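Local coordinates for protein L-asparagine oxygenase (Streptomyces coelicolor, PDB 2OG5) that hydroxylates free L-asparagine at C3, using iron(II), 2-oxoglutarate and O2, to supply (2S,3S)-3-hydroxyasparagine for the calcium-dependent lipopeptide antibiotic, at residues E50-L55 / L133-C138. Sequence-based numbering, arbitrary orientation.
Sequences EIAWKL and LLMTAC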
loop_
_atom_site.group_PDB
_atom_site.type_symbol
_atom_site.label_atom_id
_atom_site.label_comp_id
_atom_site.label_asym_id
_atom_site.label_seq_id
_atom_site.Cartn_x
_atom_site.Cartn_y
_atom_site.Cartn_z
ATOM N N GLU A 50 10.127 -21.761 -3.059
ATOM C CA GLU A 50 10.335 -22.834 -2.084
ATOM C C GLU A 50 10.067 -22.348 -0.665
ATOM O O GLU A 50 9.393 -23.011 0.112
ATOM C CB GLU A 50 11.770 -23.374 -2.175
ATOM C CG GLU A 50 12.079 -24.547 -1.236
ATOM C CD GLU A 50 13.538 -25.020 -1.310
ATOM O OE1 GLU A 50 14.395 -24.293 -1.868
ATOM O OE2 GLU A 50 13.829 -26.127 -0.794
ATOM N N ILE A 51 10.614 -21.183 -0.340
ATOM C CA ILE A 51 10.460 -20.604 0.988
ATOM C C ILE A 51 8.986 -20.271 1.278
ATOM O O ILE A 51 8.481 -20.569 2.356
ATOM C CB ILE A 51 11.320 -19.323 1.139
ATOM C CG1 ILE A 51 12.817 -19.653 1.075
ATOM C CG2 ILE A 51 11.028 -18.636 2.467
ATOM C CD1 ILE A 51 13.695 -18.443 0.754
ATOM N N ALA A 52 8.311 -19.660 0.306
ATOM C CA ALA A 52 6.911 -19.278 0.460
ATOM C C ALA A 52 6.009 -20.495 0.631
ATOM O O ALA A 52 5.122 -20.495 1.484
ATOM C CB ALA A 52 6.458 -18.441 -0.724
ATOM N N TRP A 53 6.239 -21.539 -0.163
ATOM C CA TRP A 53 5.433 -22.757 -0.041
ATOM C C TRP A 53 5.638 -23.448 1.303
ATOM O O TRP A 53 4.681 -23.934 1.901
ATOM C CB TRP A 53 5.714 -23.732 -1.193
ATOM C CG TRP A 53 4.875 -23.457 -2.389
ATOM C CD1 TRP A 53 5.298 -23.001 -3.604
ATOM C CD2 TRP A 53 3.451 -23.607 -2.491
ATOM N NE1 TRP A 53 4.228 -22.865 -4.459
ATOM C CE2 TRP A 53 3.083 -23.223 -3.798
ATOM C CE3 TRP A 53 2.452 -24.020 -1.600
ATOM C CZ2 TRP A 53 1.754 -23.246 -4.242
ATOM C CZ3 TRP A 53 1.131 -24.040 -2.039
ATOM C CH2 TRP A 53 0.795 -23.656 -3.351
ATOM N N LYS A 54 6.883 -23.500 1.768
ATOM C CA LYS A 54 7.189 -24.090 3.069
ATOM C C LYS A 54 6.476 -23.336 4.194
ATOM O O LYS A 54 5.890 -23.942 5.087
ATOM C CB LYS A 54 8.699 -24.110 3.303
ATOM C CG LYS A 54 9.142 -24.807 4.585
ATOM C CD LYS A 54 10.660 -24.881 4.658
ATOM C CE LYS A 54 11.157 -25.283 6.050
ATOM N NZ LYS A 54 12.481 -24.649 6.383
ATOM N N LEU A 55 6.529 -22.009 4.151
ATOM C CA LEU A 55 5.818 -21.197 5.137
ATOM C C LEU A 55 4.309 -21.431 5.068
ATOM O O LEU A 55 3.665 -21.689 6.086
ATOM C CB LEU A 55 6.120 -19.714 4.911
ATOM C CG LEU A 55 5.440 -18.702 5.832
ATOM C CD1 LEU A 55 5.797 -18.913 7.290
ATOM C CD2 LEU A 55 5.841 -17.315 5.373
ATOM N N LEU A 133 3.662 -11.606 1.173
ATOM C CA LEU A 133 3.432 -10.288 1.746
ATOM C C LEU A 133 3.964 -10.172 3.166
ATOM O O LEU A 133 4.583 -9.166 3.504
ATOM C CB LEU A 133 1.946 -9.931 1.710
ATOM C CG LEU A 133 1.433 -9.492 0.337
ATOM C CD1 LEU A 133 -0.095 -9.582 0.306
ATOM C CD2 LEU A 133 1.890 -8.068 -0.021
ATOM N N LEU A 134 3.713 -11.167 4.014
ATOM C CA LEU A 134 4.096 -11.014 5.414
ATOM C C LEU A 134 5.612 -11.176 5.591
ATOM O O LEU A 134 6.218 -10.528 6.454
ATOM C CB LEU A 134 3.282 -11.937 6.331
ATOM C CG LEU A 134 1.782 -11.586 6.412
ATOM C CD1 LEU A 134 1.040 -12.461 7.423
ATOM C CD2 LEU A 134 1.553 -10.119 6.744
ATOM N N MET A 135 6.249 -12.007 4.767
ATOM C CA MET A 135 7.722 -12.089 4.788
ATOM C C MET A 135 8.317 -10.731 4.422
ATOM O O MET A 135 9.173 -10.207 5.139
ATOM C CB MET A 135 8.249 -13.173 3.839
ATOM C CG MET A 135 8.014 -14.582 4.336
ATOM S SD MET A 135 8.810 -15.867 3.333
ATOM C CE MET A 135 7.874 -15.756 1.801
ATOM N N THR A 136 7.837 -10.127 3.342
ATOM C CA THR A 136 8.375 -8.838 2.903
ATOM C C THR A 136 8.114 -7.747 3.941
ATOM O O THR A 136 8.976 -6.904 4.190
ATOM C CB THR A 136 7.808 -8.406 1.548
ATOM O OG1 THR A 136 7.979 -9.476 0.607
ATOM C CG2 THR A 136 8.516 -7.154 1.034
ATOM N N ALA A 137 6.935 -7.758 4.556
ATOM C CA ALA A 137 6.621 -6.785 5.598
ATOM C C ALA A 137 7.615 -6.869 6.746
ATOM O O ALA A 137 8.067 -5.852 7.269
ATOM C CB ALA A 137 5.197 -6.999 6.122
ATOM N N CYS A 138 7.959 -8.095 7.137
ATOM C CA CYS A 138 8.925 -8.295 8.212
ATOM C C CYS A 138 10.355 -7.900 7.830
ATOM O O CYS A 138 11.185 -7.638 8.709
ATOM C CB CYS A 138 8.890 -9.748 8.697
ATOM S SG CYS A 138 7.419 -10.191 9.601
#
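Met-135 extends from helix 128-140 and packs against Ile-51, Ala-52 and Leu-55, and it alone bridges the two segments. The bond to CB points toward segment 50-55, though CB itself meets none of its atoms. CG is the first atom to meet a partner: Leu-55 CD2 lies 3.6 Å from Met-135 CG. Leucine suits that place because its branched end offers a methyl, CD2, that meets both CG and SD of the methionine; Leu-55 CG stands anti to the backbone N (chi1 179°), which carries that end toward helix 128-140. Met-135 SD comes next, 3.7 Å from Ile-51 CG2, the methyl on the beta-branch of isoleucine, which sits close to the helix backbone. Helix 128-140 lies against strand 326-333 of the jelly-roll core of this clavaminate synthase relative, through Leu-133 on Gln-328 and Thr-330, and helix 42-58 packs on helix 128-140, away from the iron and asparagine sites. A bend at chi3 (-68°) turns the terminal methyl aside, so that Met-135 CE settles 3.9 Å from both CA and CB of Ala-52. The small alanine lets the methyl come right up to the backbone of helix 42-58. The segment axes come no closer than 11.4 Å, at 109° to each other, and the long, flexible methionine reaches across between the backbones. Ala-75 of helix 66-76 touches both Ile-51 and Met-135, and Trp-79 also packs against the methionine.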